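Local structure of DNA-(apurinic or apyrimidinic site) endonuclease 2 (6WCD) at residues 3-8 with 301-306; 7-12 with 32-37; 64-69 with 116-121; 181-186 with 271-276. The protein acts, through the catalytic domain described here, in DNA base excision repair as a weak apurinic/apyrimidinic endonuclease and a 3'-5' exonuclease. One frame throughout, in Å; residues are numbered along the deposited sequence.

Contacts 1 and 2 share N7 and I8, where strand 2-7 ends and the metal-binding loop begins. Contact 1 pairs this strand with 303-307, and contact 2 joins its end to strand 29-33. Contact 3 starts from 68-72, the next strand of the same sheet, and crosses to 119-127 of the second sheet. Contact 4 belongs to that second sheet and carries the catalytic D183. Contacts 1 and 4 lie about 10 Å apart, centre to centre, and contacts 2 and 3 about 9 Å. One bond between the sheets runs from N7 ND2 to D183 OD2, 2.9 Å. The D183 side chain is about 7 Å from the magnesium ion of contact 2.

Contact 1: 3-8 with 301-306; sequences IVSWNI and CPVKAF
W6 lies beside P302, and their side chains point the same way at the end of an antiparallel strand pair. CB of W6 touches P302 CB at 4.0 Å. CG and CD2 then run beneath P302 CG, which sits 3.6 Å from the centroid of the five-membered ring and 9° off its normal. This is a CH-pi contact over the face. Further out, CD1 meets the peptide joining C301 to P302, and NE1 bonds the backbone O of H300. A chi1 of -170° lays the indole along the proline. CG1 of I8 lies over the rim of the opposite face. Cutting W6 back to an alanine is likely to leave P302 without the ring it rests on and the H300 carbonyl without its indole donor.

Beyond this pair, S5 and V303 form a hydrogen-bonded pair: S5 N to V303 O and V303 N to S5 O are both 2.9 Å. I3 and A305 form the next one, and I3 O takes A305 N at 2.8 Å. V4 and K304 lie between them as a non-hydrogen-bonded pair. CG2 of V4 packs on K304 CG at 3.6 Å, while K304 NZ reaches the carbonyls of L25 and D26. On the other face, S5 CB meets V303 CG2 at 3.7 Å, and S5 OG is held by Q33 NE2. Where direct pairing stops, one water accepts from N7 N and donates to C301 O. These neighbouring strands inside one sheet of the DNase I-like fold are therefore joined by backbone bonds and apolar packing, with the polar side-chain ends satisfied by other parts of the fold.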
loop_
_atom_site.group_PDB
_atom_site.type_symbol
_atom_site.label_atom_id
_atom_site.label_comp_id
_atom_site.label_asym_id
_atom_site.label_seq_id
_atom_site.Cartn_x
_atom_site.Cartn_y
_atom_site.Cartn_z
ATOM N N ILE A 3 -5.629 0.655 10.489
ATOM C CA ILE A 3 -4.953 0.989 9.240
ATOM C C ILE A 3 -5.852 0.655 8.061
ATOM O O ILE A 3 -6.512 -0.383 8.023
ATOM C CB ILE A 3 -3.602 0.263 9.124
ATOM C CG1 ILE A 3 -2.834 0.720 7.888
ATOM C CG2 ILE A 3 -3.795 -1.251 9.129
ATOM C CD1 ILE A 3 -1.376 0.402 7.981
ATOM N N VAL A 4 -5.918 1.578 7.112
ATOM C CA VAL A 4 -6.762 1.464 5.943
ATOM C C VAL A 4 -5.881 1.498 4.710
ATOM O O VAL A 4 -4.885 2.235 4.666
ATOM C CB VAL A 4 -7.798 2.597 5.885
ATOM C CG1 VAL A 4 -8.439 2.741 4.511
ATOM C CG2 VAL A 4 -8.872 2.396 6.913
ATOM N N SER A 5 -6.267 0.734 3.717
ATOM C CA SER A 5 -5.673 0.784 2.371
ATOM C C SER A 5 -6.792 1.014 1.363
ATOM O O SER A 5 -7.846 0.383 1.447
ATOM C CB SER A 5 -4.953 -0.511 2.041
ATOM O OG SER A 5 -4.315 -0.481 0.802
ATOM N N TRP A 6 -6.563 1.897 0.394
ATOM C CA TRP A 6 -7.588 2.205 -0.589
ATOM C C TRP A 6 -6.992 2.681 -1.893
ATOM O O TRP A 6 -6.280 3.696 -1.926
ATOM C CB TRP A 6 -8.534 3.279 -0.058
ATOM C CG TRP A 6 -9.785 3.534 -0.879
ATOM C CD1 TRP A 6 -10.377 2.696 -1.820
ATOM C CD2 TRP A 6 -10.612 4.688 -0.814
ATOM N NE1 TRP A 6 -11.508 3.266 -2.281
ATOM C CE2 TRP A 6 -11.658 4.527 -1.712
ATOM C CE3 TRP A 6 -10.551 5.874 -0.068
ATOM C CZ2 TRP A 6 -12.678 5.459 -1.889
ATOM C CZ3 TRP A 6 -11.518 6.823 -0.274
ATOM C CH2 TRP A 6 -12.588 6.630 -1.146
ATOM N N ASN A 7 -7.300 1.982 -2.992
ATOM C CA ASN A 7 -6.970 2.477 -4.325
ATOM C C ASN A 7 -8.090 3.442 -4.663
ATOM O O ASN A 7 -9.246 3.049 -4.895
ATOM C CB ASN A 7 -6.869 1.368 -5.343
ATOM C CG ASN A 7 -6.608 1.912 -6.733
ATOM O OD1 ASN A 7 -7.091 2.965 -7.107
ATOM N ND2 ASN A 7 -5.851 1.174 -7.517
ATOM N N ILE A 8 -7.769 4.736 -4.592
ATOM C CA ILE A 8 -8.752 5.803 -4.633
ATOM C C ILE A 8 -9.025 6.299 -6.040
ATOM O O ILE A 8 -9.936 7.109 -6.248
ATOM C CB ILE A 8 -8.279 6.931 -3.676
ATOM C CG1 ILE A 8 -9.384 7.904 -3.361
ATOM C CG2 ILE A 8 -7.066 7.668 -4.253
ATOM C CD1 ILE A 8 -9.008 8.913 -2.204
ATOM N N CYS A 301 -13.020 -0.365 -3.384
ATOM C CA CYS A 301 -13.358 0.040 -2.022
ATOM C C CYS A 301 -12.181 -0.205 -1.093
ATOM O O CYS A 301 -11.264 -0.949 -1.420
ATOM C CB CYS A 301 -14.597 -0.678 -1.495
ATOM S SG CYS A 301 -14.406 -2.415 -1.178
ATOM N N PRO A 302 -12.161 0.420 0.076
ATOM C CA PRO A 302 -11.056 0.210 1.003
ATOM C C PRO A 302 -11.081 -1.155 1.677
ATOM O O PRO A 302 -12.106 -1.854 1.735
ATOM C CB PRO A 302 -11.276 1.288 2.078
ATOM C CG PRO A 302 -12.252 2.238 1.482
ATOM C CD PRO A 302 -13.118 1.396 0.563
ATOM N N VAL A 303 -9.928 -1.488 2.243
ATOM C CA VAL A 303 -9.771 -2.576 3.204
ATOM C C VAL A 303 -9.187 -1.987 4.492
ATOM O O VAL A 303 -8.526 -0.948 4.480
ATOM C CB VAL A 303 -8.905 -3.709 2.663
ATOM C CG1 VAL A 303 -9.569 -4.311 1.420
ATOM C CG2 VAL A 303 -7.520 -3.230 2.241
ATOM N N LYS A 304 -9.511 -2.605 5.626
ATOM C CA LYS A 304 -9.163 -2.028 6.923
ATOM C C LYS A 304 -8.764 -3.123 7.890
ATOM O O LYS A 304 -9.416 -4.166 7.973
ATOM C CB LYS A 304 -10.344 -1.216 7.469
ATOM C CG LYS A 304 -10.087 -0.489 8.778
ATOM C CD LYS A 304 -11.232 0.501 9.066
ATOM C CE LYS A 304 -10.962 1.236 10.316
ATOM N NZ LYS A 304 -12.102 2.219 10.470
ATOM N N ALA A 305 -7.703 -2.880 8.651
ATOM C CA ALA A 305 -7.297 -3.774 9.713
ATOM C C ALA A 305 -7.347 -3.078 11.064
ATOM O O ALA A 305 -7.122 -1.854 11.173
ATOM C CB ALA A 305 -5.912 -4.316 9.492
ATOM N N PHE A 306 -7.603 -3.897 12.070
ATOM C CA PHE A 306 -7.803 -3.482 13.468
ATOM C C PHE A 306 -6.745 -4.242 14.244
ATOM O O PHE A 306 -6.678 -5.470 14.165
ATOM C CB PHE A 306 -9.210 -3.842 13.970
ATOM C CG PHE A 306 -10.322 -3.175 13.182
ATOM C CD1 PHE A 306 -10.759 -3.707 11.975
ATOM C CD2 PHE A 306 -10.966 -2.048 13.660
ATOM C CE1 PHE A 306 -11.751 -3.073 11.277
ATOM C CE2 PHE A 306 -11.981 -1.460 12.970
ATOM C CZ PHE A 306 -12.372 -2.008 11.752
HETATM O O HOH W 1 -8.706 -0.454 -2.392
#

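Contact 2: 7-12 with 32-37; sequences NINGIR and LQETKV. With MG (magnesium ion), chain B; BU1 (1,4-butanediol), chain F.
The magnesium site of the AP endonuclease fold lies here, where N9 and E34 meet on the ion. N9 OD1 binds it at 2.1 Å and E34 OE1 at 2.0 Å. Four waters complete six ligands. The two side chains run side by side, amide and carboxylate planes 49° apart. Their ligand oxygens, N9 OD1 and E34 OE1, are 3.0 Å from each other and share the cation. Trans at chi1 (-159°) and extended beyond CG, E34 carries its carboxylate to the metal. One metal water donates to E34 OE2 and another to N7 OD1. The same N7 OD1 accepts from N9 N in an Asx turn that shapes the loop leaving strand 2-7. That strand pairs in parallel with 29-33 inside one of the two sheets, and I8 N bonds Q33 O at 3.0 Å. G10 N then bonds E34 O, and I11 N bonds T35 O from above the carbonyl plane. K36 CG lies 3.7 Å from G10 CA; a side chain on G10 would press on K36, and the backbone angles also call for glycine. K36 NZ makes a long salt bridge to E34 OE2, and a water links it to N9 O. I11 CD1 packs on T35 CB at 3.8 Å.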
loop_
_atom_site.group_PDB
_atom_site.type_symbol
_atom_site.label_atom_id
_atom_site.label_comp_id
_atom_site.label_asym_id
_atom_site.label_seq_id
_atom_site.Cartn_x
_atom_site.Cartn_y
_atom_site.Cartn_z
ATOM N N ASN A 7 -7.300 1.982 -2.992
ATOM C CA ASN A 7 -6.970 2.477 -4.325
ATOM C C ASN A 7 -8.090 3.442 -4.663
ATOM O O ASN A 7 -9.246 3.049 -4.895
ATOM C CB ASN A 7 -6.869 1.368 -5.343
ATOM C CG ASN A 7 -6.608 1.912 -6.733
ATOM O OD1 ASN A 7 -7.091 2.965 -7.107
ATOM N ND2 ASN A 7 -5.851 1.174 -7.517
ATOM N N ILE A 8 -7.769 4.736 -4.592
ATOM C CA ILE A 8 -8.752 5.803 -4.633
ATOM C C ILE A 8 -9.025 6.299 -6.040
ATOM O O ILE A 8 -9.936 7.109 -6.248
ATOM C CB ILE A 8 -8.279 6.931 -3.676
ATOM C CG1 ILE A 8 -9.384 7.904 -3.361
ATOM C CG2 ILE A 8 -7.066 7.668 -4.253
ATOM C CD1 ILE A 8 -9.008 8.913 -2.204
ATOM N N ASN A 9 -8.300 5.777 -7.036
ATOM C CA ASN A 9 -8.545 6.107 -8.443
ATOM C C ASN A 9 -8.530 7.610 -8.685
ATOM O O ASN A 9 -9.325 8.142 -9.469
ATOM C CB ASN A 9 -9.860 5.488 -8.970
ATOM C CG ASN A 9 -9.884 5.412 -10.492
ATOM O OD1 ASN A 9 -8.894 5.051 -11.133
ATOM N ND2 ASN A 9 -10.998 5.775 -11.081
ATOM N N GLY A 10 -7.581 8.266 -8.018
ATOM C CA GLY A 10 -7.435 9.704 -8.140
ATOM C C GLY A 10 -8.032 10.415 -6.907
ATOM O O GLY A 10 -9.252 10.399 -6.711
ATOM N N ILE A 11 -7.201 11.071 -6.105
ATOM C CA ILE A 11 -7.713 11.818 -4.952
ATOM C C ILE A 11 -8.735 12.854 -5.369
ATOM O O ILE A 11 -9.826 12.955 -4.801
ATOM C CB ILE A 11 -6.572 12.468 -4.172
ATOM C CG1 ILE A 11 -5.752 11.410 -3.446
ATOM C CG2 ILE A 11 -7.096 13.484 -3.155
ATOM C CD1 ILE A 11 -4.482 11.958 -2.781
ATOM N N ARG A 12 -8.406 13.670 -6.358
ATOM C CA ARG A 12 -9.317 14.711 -6.835
ATOM C C ARG A 12 -10.607 14.126 -7.408
ATOM O O ARG A 12 -11.680 14.722 -7.253
ATOM C CB ARG A 12 -8.617 15.576 -7.872
ATOM C CG ARG A 12 -7.542 16.527 -7.297
ATOM C CD ARG A 12 -8.203 17.592 -6.529
ATOM N NE ARG A 12 -7.293 18.651 -6.085
ATOM C CZ ARG A 12 -7.737 19.814 -5.662
ATOM N NH1 ARG A 12 -9.047 20.065 -5.617
ATOM N NH2 ARG A 12 -6.873 20.793 -5.354
ATOM N N LEU A 32 -3.207 5.323 0.597
ATOM C CA LEU A 32 -3.909 5.509 -0.673
ATOM C C LEU A 32 -3.021 5.097 -1.818
ATOM O O LEU A 32 -1.817 5.412 -1.848
ATOM C CB LEU A 32 -4.327 6.952 -0.875
ATOM C CG LEU A 32 -5.200 7.538 0.241
ATOM C CD1 LEU A 32 -5.597 8.972 -0.069
ATOM C CD2 LEU A 32 -6.410 6.716 0.524
ATOM N N GLN A 33 -3.629 4.414 -2.783
ATOM C CA GLN A 33 -2.959 4.114 -4.044
ATOM C C GLN A 33 -3.651 4.782 -5.225
ATOM O O GLN A 33 -4.842 5.053 -5.222
ATOM C CB GLN A 33 -2.878 2.601 -4.289
ATOM C CG GLN A 33 -2.220 1.874 -3.140
ATOM C CD GLN A 33 -3.189 1.470 -2.075
ATOM O OE1 GLN A 33 -4.323 1.091 -2.357
ATOM N NE2 GLN A 33 -2.731 1.502 -0.852
ATOM N N GLU A 34 -2.844 5.026 -6.254
ATOM C CA GLU A 34 -3.238 5.759 -7.456
ATOM C C GLU A 34 -3.836 7.104 -7.029
ATOM O O GLU A 34 -4.982 7.459 -7.324
ATOM C CB GLU A 34 -4.188 4.950 -8.369
ATOM C CG GLU A 34 -4.133 5.534 -9.762
ATOM C CD GLU A 34 -5.110 4.965 -10.731
ATOM O OE1 GLU A 34 -6.131 4.370 -10.325
ATOM O OE2 GLU A 34 -4.836 5.159 -11.971
ATOM N N THR A 35 -2.991 7.895 -6.370
ATOM C CA THR A 35 -3.371 9.253 -5.984
ATOM C C THR A 35 -3.600 10.136 -7.201
ATOM O O THR A 35 -4.408 11.076 -7.133
ATOM C CB THR A 35 -2.298 9.914 -5.145
ATOM O OG1 THR A 35 -1.147 10.009 -5.982
ATOM C CG2 THR A 35 -1.991 9.108 -3.901
ATOM N N LYS A 36 -2.920 9.859 -8.328
ATOM C CA LYS A 36 -2.870 10.703 -9.523
ATOM C C LYS A 36 -2.331 12.081 -9.213
ATOM O O LYS A 36 -2.517 13.005 -9.982
ATOM C CB LYS A 36 -4.212 10.749 -10.270
ATOM C CG LYS A 36 -4.703 9.354 -10.684
ATOM C CD LYS A 36 -5.916 9.366 -11.603
ATOM C CE LYS A 36 -6.354 7.952 -11.874
ATOM N NZ LYS A 36 -7.353 7.970 -12.988
ATOM N N VAL A 37 -1.573 12.196 -8.138
ATOM C CA VAL A 37 -0.877 13.428 -7.802
ATOM C C VAL A 37 0.582 13.326 -8.223
ATOM O O VAL A 37 1.308 12.446 -7.746
ATOM C CB VAL A 37 -0.969 13.737 -6.296
ATOM C CG1 VAL A 37 -0.223 15.038 -5.972
ATOM C CG2 VAL A 37 -2.436 13.845 -5.843
HETATM MG MG MG B . -7.606 3.410 -11.336
HETATM C C1 BU1 F . -8.862 15.604 -11.736
HETATM C C2 BU1 F . -10.242 15.134 -11.232
HETATM C C3 BU1 F . -10.742 13.992 -12.119
HETATM C C4 BU1 F . -12.271 13.963 -12.196
HETATM O O5 BU1 F . -8.233 16.553 -10.886
HETATM O O6 BU1 F . -12.719 12.682 -12.587
HETATM O O HOH W 2 -8.343 2.583 -9.577
HETATM O O HOH W 3 -9.666 9.176 -11.895
HETATM O O HOH W 4 -8.573 6.024 -14.352
HETATM O O HOH W 5 -5.724 13.513 -7.780
HETATM O O HOH W 6 -6.893 4.231 -13.169
HETATM O O HOH W 7 -9.044 2.346 -12.381
HETATM O O HOH W 8 -6.289 1.812 -11.514
#

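Contact 3: 64-69 with 116-121; sequences GYSGVA and EGRAVL
S66 OG donates to the backbone O of E116 at 2.7 Å. The same OG lies over the centre of the R118 guanidinium, 3.9 Å above its plane. At the edge of that group, Y65 OH comes within 2.9 Å of R118 NH1, with ring and guanidinium planes 81° apart. A chi1 of 174° sends the Y65 ring across to the R118 guanidinium. V68 CG2 meets V120 CG1 at 3.7 Å. G117 O lies 3.0 Å from G67 CA, a side chain on G117 would press on G67 CA, and both backbones suit glycine.

The segments belong to the two facing sheets of the DNase I-like sandwich. Strand 68-72 is in one and 119-127 in the other, so the valines pack between the layers.

The second shell fixes the arginine. R118 NE (2.9 Å) and NH1 (3.1 Å) both grip E116 OE1, which lies near the guanidinium plane. OE1 has a further salt bridge to R153 on helix 152-173. R118 NH2 bonds the backbone O of Y142, probably an active-site residue as in relatives. A water joins Y65 OH to E116 OE2, weakly at the carboxylate. R62 makes a cation-pi contact with Y65.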
loop_
_atom_site.group_PDB
_atom_site.type_symbol
_atom_site.label_atom_id
_atom_site.label_comp_id
_atom_site.label_asym_id
_atom_site.label_seq_id
_atom_site.Cartn_x
_atom_site.Cartn_y
_atom_site.Cartn_z
ATOM N N GLY A 64 -0.020 13.312 -13.505
ATOM C CA GLY A 64 -1.328 12.797 -13.125
ATOM C C GLY A 64 -1.464 11.311 -13.140
ATOM O O GLY A 64 -2.577 10.800 -13.293
ATOM N N TYR A 65 -0.364 10.602 -12.997
ATOM C CA TYR A 65 -0.295 9.162 -13.161
ATOM C C TYR A 65 0.176 8.481 -11.893
ATOM O O TYR A 65 1.101 8.968 -11.244
ATOM C CB TYR A 65 0.658 8.876 -14.322
ATOM C CG TYR A 65 0.984 7.440 -14.576
ATOM C CD1 TYR A 65 2.233 6.945 -14.284
ATOM C CD2 TYR A 65 0.081 6.599 -15.203
ATOM C CE1 TYR A 65 2.570 5.612 -14.542
ATOM C CE2 TYR A 65 0.424 5.251 -15.453
ATOM C CZ TYR A 65 1.673 4.779 -15.112
ATOM O OH TYR A 65 2.002 3.450 -15.430
ATOM N N SER A 66 -0.452 7.350 -11.580
ATOM C CA SER A 66 0.010 6.458 -10.493
ATOM C C SER A 66 0.063 7.258 -9.195
ATOM O O SER A 66 -0.810 8.113 -8.969
ATOM C CB SER A 66 1.329 5.847 -10.943
ATOM O OG SER A 66 1.742 4.908 -10.007
ATOM N N GLY A 67 1.034 7.006 -8.355
ATOM C CA GLY A 67 1.180 7.695 -7.101
ATOM C C GLY A 67 0.614 6.970 -5.917
ATOM O O GLY A 67 -0.466 6.366 -5.971
ATOM N N VAL A 68 1.327 7.027 -4.801
ATOM C CA VAL A 68 0.870 6.451 -3.537
ATOM C C VAL A 68 1.145 7.461 -2.437
ATOM O O VAL A 68 2.019 8.330 -2.542
ATOM C CB VAL A 68 1.549 5.124 -3.179
ATOM C CG1 VAL A 68 1.159 4.035 -4.184
ATOM C CG2 VAL A 68 3.041 5.259 -3.063
ATOM N N ALA A 69 0.331 7.384 -1.364
ATOM C CA ALA A 69 0.462 8.310 -0.248
ATOM C C ALA A 69 0.068 7.583 1.013
ATOM O O ALA A 69 -0.906 6.850 1.054
ATOM C CB ALA A 69 -0.413 9.548 -0.402
ATOM N N GLU A 116 7.859 5.336 -10.883
ATOM C CA GLU A 116 6.462 5.514 -11.244
ATOM C C GLU A 116 5.560 5.784 -10.038
ATOM O O GLU A 116 4.335 5.727 -10.153
ATOM C CB GLU A 116 5.943 4.287 -12.009
ATOM C CG GLU A 116 6.637 4.098 -13.335
ATOM C CD GLU A 116 6.042 3.005 -14.232
ATOM O OE1 GLU A 116 4.994 2.363 -13.890
ATOM O OE2 GLU A 116 6.670 2.765 -15.317
ATOM N N GLY A 117 6.140 6.134 -8.909
ATOM C CA GLY A 117 5.321 6.500 -7.756
ATOM C C GLY A 117 4.499 5.360 -7.201
ATOM O O GLY A 117 3.323 5.540 -6.873
ATOM N N ARG A 118 5.081 4.171 -7.125
ATOM C CA ARG A 118 4.320 2.990 -6.756
ATOM C C ARG A 118 4.568 2.437 -5.368
ATOM O O ARG A 118 3.956 1.436 -4.991
ATOM C CB ARG A 118 4.624 1.877 -7.769
ATOM C CG ARG A 118 4.125 2.214 -9.169
ATOM C CD ARG A 118 4.346 1.058 -10.157
ATOM N NE ARG A 118 3.802 1.447 -11.439
ATOM C CZ ARG A 118 2.521 1.488 -11.749
ATOM N NH1 ARG A 118 2.123 1.963 -12.906
ATOM N NH2 ARG A 118 1.632 0.997 -10.910
ATOM N N ALA A 119 5.456 3.017 -4.590
ATOM C CA ALA A 119 5.704 2.518 -3.243
ATOM C C ALA A 119 6.158 3.628 -2.307
ATOM O O ALA A 119 6.980 4.480 -2.683
ATOM C CB ALA A 119 6.762 1.431 -3.246
ATOM N N VAL A 120 5.654 3.619 -1.097
ATOM C CA VAL A 120 6.141 4.489 -0.038
ATOM C C VAL A 120 6.165 3.649 1.236
ATOM O O VAL A 120 5.272 2.822 1.479
ATOM C CB VAL A 120 5.319 5.794 0.074
ATOM C CG1 VAL A 120 3.949 5.555 0.508
ATOM C CG2 VAL A 120 6.033 6.813 0.988
ATOM N N LEU A 121 7.227 3.810 1.982
ATOM C CA LEU A 121 7.466 3.071 3.229
ATOM C C LEU A 121 7.491 4.030 4.400
ATOM O O LEU A 121 8.156 5.073 4.353
ATOM C CB LEU A 121 8.790 2.310 3.219
ATOM C CG LEU A 121 8.792 1.084 2.300
ATOM C CD1 LEU A 121 8.738 1.424 0.851
ATOM C CD2 LEU A 121 10.019 0.223 2.632
HETATM O O HOH W 9 4.376 3.628 -17.065
#

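Contact 4: 181-186 with 271-276; sequences LGDVNT and RIDYIL. With BU1 (1,4-butanediol), chain G.
L181 and I275 open this antiparallel pairing of strands 177-181 and 269-278, in the second sheet of the DNase I-like sandwich. L181 CB touches I275 CG1 at 4.1 Å. G182 and Y274 come next as a hydrogen-bonded pair, G182 N to Y274 O and Y274 N to G182 O, each 3.1 Å. At these backbone angles a side chain on G182 would run into the preceding carbonyl.

D183, the catalytic proton donor/acceptor, faces D273 across the strands. The two carboxylates cross with planes 58° apart, and OD1 to OD1 is 4.3 Å. D183 OD2 takes N7 ND2, while D273 OD2 takes T255 OG1 and H300 ND1. CD1 of I272 lies against D183 OD1 at 3.6 Å.

V184 N approaches I272 O end-on, though the bond is bent at the hydrogen (136°). The V184 and Y274 side chains cross at about a right angle, with V184 CG2 3.6 Å from Y274 CD2. N185, probably a transition-state stabiliser as in relatives, lies beside I272, and its ND2 is held by the backbone O of P144.

Y274 carries its ring back to T186, with CG anti to the carbonyl carbon (chi1 -60°). A phenylalanine in its place would probably leave the T186 carbonyl without its hydroxyl donor. In the deposited residue OH donates to T186 O at 2.8 Å, and that oxygen lies in the ring plane.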
loop_
_atom_site.group_PDB
_atom_site.type_symbol
_atom_site.label_atom_id
_atom_site.label_comp_id
_atom_site.label_asym_id
_atom_site.label_seq_id
_atom_site.Cartn_x
_atom_site.Cartn_y
_atom_site.Cartn_z
ATOM N N LEU A 181 0.600 -3.383 2.171
ATOM C CA LEU A 181 -0.781 -3.183 1.810
ATOM C C LEU A 181 -0.923 -2.428 0.530
ATOM O O LEU A 181 -0.016 -1.693 0.111
ATOM C CB LEU A 181 -1.520 -2.515 2.930
ATOM C CG LEU A 181 -1.213 -1.069 3.247
ATOM C CD1 LEU A 181 -1.925 -0.723 4.546
ATOM C CD2 LEU A 181 0.178 -0.751 3.466
ATOM N N GLY A 182 -2.021 -2.662 -0.134
ATOM C CA GLY A 182 -2.312 -1.895 -1.318
ATOM C C GLY A 182 -2.855 -2.770 -2.395
ATOM O O GLY A 182 -3.442 -3.818 -2.137
ATOM N N ASP A 183 -2.735 -2.283 -3.627
ATOM C CA ASP A 183 -3.338 -2.858 -4.812
ATOM C C ASP A 183 -2.278 -3.737 -5.429
ATOM O O ASP A 183 -1.327 -3.253 -6.069
ATOM C CB ASP A 183 -3.812 -1.795 -5.782
ATOM C CG ASP A 183 -4.427 -2.355 -7.043
ATOM O OD1 ASP A 183 -4.384 -3.615 -7.291
ATOM O OD2 ASP A 183 -4.977 -1.534 -7.839
ATOM N N VAL A 184 -2.376 -5.019 -5.121
ATOM C CA VAL A 184 -1.427 -6.000 -5.671
ATOM C C VAL A 184 -1.756 -6.380 -7.096
ATOM O O VAL A 184 -0.890 -6.900 -7.833
ATOM C CB VAL A 184 -1.412 -7.188 -4.683
ATOM C CG1 VAL A 184 -0.618 -8.346 -5.206
ATOM C CG2 VAL A 184 -0.860 -6.749 -3.346
ATOM N N ASN A 185 -2.984 -6.136 -7.571
ATOM C CA ASN A 185 -3.379 -6.358 -8.942
ATOM C C ASN A 185 -3.253 -7.822 -9.377
ATOM O O ASN A 185 -3.037 -8.120 -10.534
ATOM C CB ASN A 185 -2.579 -5.443 -9.892
ATOM C CG ASN A 185 -3.305 -5.162 -11.149
ATOM O OD1 ASN A 185 -4.536 -5.176 -11.179
ATOM N ND2 ASN A 185 -2.559 -4.937 -12.231
ATOM N N THR A 186 -3.428 -8.749 -8.424
ATOM C CA THR A 186 -3.599 -10.181 -8.680
ATOM C C THR A 186 -4.557 -10.698 -7.612
ATOM O O THR A 186 -4.402 -10.345 -6.431
ATOM C CB THR A 186 -2.295 -10.946 -8.544
ATOM O OG1 THR A 186 -1.380 -10.567 -9.587
ATOM C CG2 THR A 186 -2.524 -12.437 -8.704
ATOM N N ARG A 271 -11.115 -9.478 -5.692
ATOM C CA ARG A 271 -10.395 -8.991 -4.503
ATOM C C ARG A 271 -8.897 -8.882 -4.861
ATOM O O ARG A 271 -8.232 -9.917 -5.046
ATOM C CB ARG A 271 -10.587 -9.880 -3.287
ATOM C CG ARG A 271 -9.969 -9.220 -1.996
ATOM C CD ARG A 271 -10.243 -10.028 -0.734
ATOM N NE ARG A 271 -9.539 -11.295 -0.784
ATOM C CZ ARG A 271 -8.404 -11.570 -0.158
ATOM N NH1 ARG A 271 -7.826 -10.692 0.639
ATOM N NH2 ARG A 271 -7.835 -12.748 -0.364
ATOM N N ILE A 272 -8.397 -7.657 -5.003
ATOM C CA ILE A 272 -7.008 -7.410 -5.407
ATOM C C ILE A 272 -6.321 -6.429 -4.457
ATOM O O ILE A 272 -5.147 -6.056 -4.710
ATOM C CB ILE A 272 -6.888 -6.940 -6.872
ATOM C CG1 ILE A 272 -7.722 -5.670 -7.117
ATOM C CG2 ILE A 272 -7.223 -8.099 -7.829
ATOM C CD1 ILE A 272 -7.435 -5.037 -8.466
ATOM N N ASP A 273 -6.991 -6.019 -3.407
ATOM C CA ASP A 273 -6.457 -5.138 -2.372
ATOM C C ASP A 273 -6.304 -5.922 -1.079
ATOM O O ASP A 273 -7.237 -6.587 -0.610
ATOM C CB ASP A 273 -7.418 -3.989 -2.221
ATOM C CG ASP A 273 -7.542 -3.182 -3.514
ATOM O OD1 ASP A 273 -6.568 -2.402 -3.839
ATOM O OD2 ASP A 273 -8.550 -3.308 -4.259
ATOM N N TYR A 274 -5.122 -5.829 -0.497
ATOM C CA TYR A 274 -4.695 -6.658 0.590
ATOM C C TYR A 274 -4.075 -5.861 1.702
ATOM O O TYR A 274 -3.507 -4.786 1.508
ATOM C CB TYR A 274 -3.625 -7.662 0.120
ATOM C CG TYR A 274 -4.019 -8.611 -0.957
ATOM C CD1 TYR A 274 -4.316 -9.910 -0.659
ATOM C CD2 TYR A 274 -3.970 -8.255 -2.280
ATOM C CE1 TYR A 274 -4.598 -10.838 -1.634
ATOM C CE2 TYR A 274 -4.295 -9.153 -3.257
ATOM C CZ TYR A 274 -4.575 -10.442 -2.945
ATOM O OH TYR A 274 -4.848 -11.403 -3.896
ATOM N N ILE A 275 -4.148 -6.452 2.923
ATOM C CA ILE A 275 -3.309 -6.062 4.057
ATOM C C ILE A 275 -2.553 -7.311 4.462
ATOM O O ILE A 275 -3.110 -8.247 5.057
ATOM C CB ILE A 275 -4.111 -5.453 5.223
ATOM C CG1 ILE A 275 -4.822 -4.206 4.720
ATOM C CG2 ILE A 275 -3.177 -5.191 6.390
ATOM C CD1 ILE A 275 -5.796 -3.587 5.724
ATOM N N LEU A 276 -1.284 -7.385 4.087
ATOM C CA LEU A 276 -0.437 -8.537 4.376
ATOM C C LEU A 276 0.432 -8.197 5.564
ATOM O O LEU A 276 0.878 -7.064 5.718
ATOM C CB LEU A 276 0.450 -8.867 3.156
ATOM C CG LEU A 276 -0.265 -8.993 1.821
ATOM C CD1 LEU A 276 0.839 -9.215 0.786
ATOM C CD2 LEU A 276 -1.312 -10.061 1.836
HETATM C C1 BU1 G . -2.570 -10.878 -12.669
HETATM C C2 BU1 G . -1.245 -11.618 -12.430
HETATM C C3 BU1 G . -0.081 -11.022 -13.234
HETATM C C4 BU1 G . 0.573 -12.069 -14.144
HETATM O O5 BU1 G . -3.650 -11.768 -12.492
HETATM O O6 BU1 G . 0.920 -11.450 -15.359
#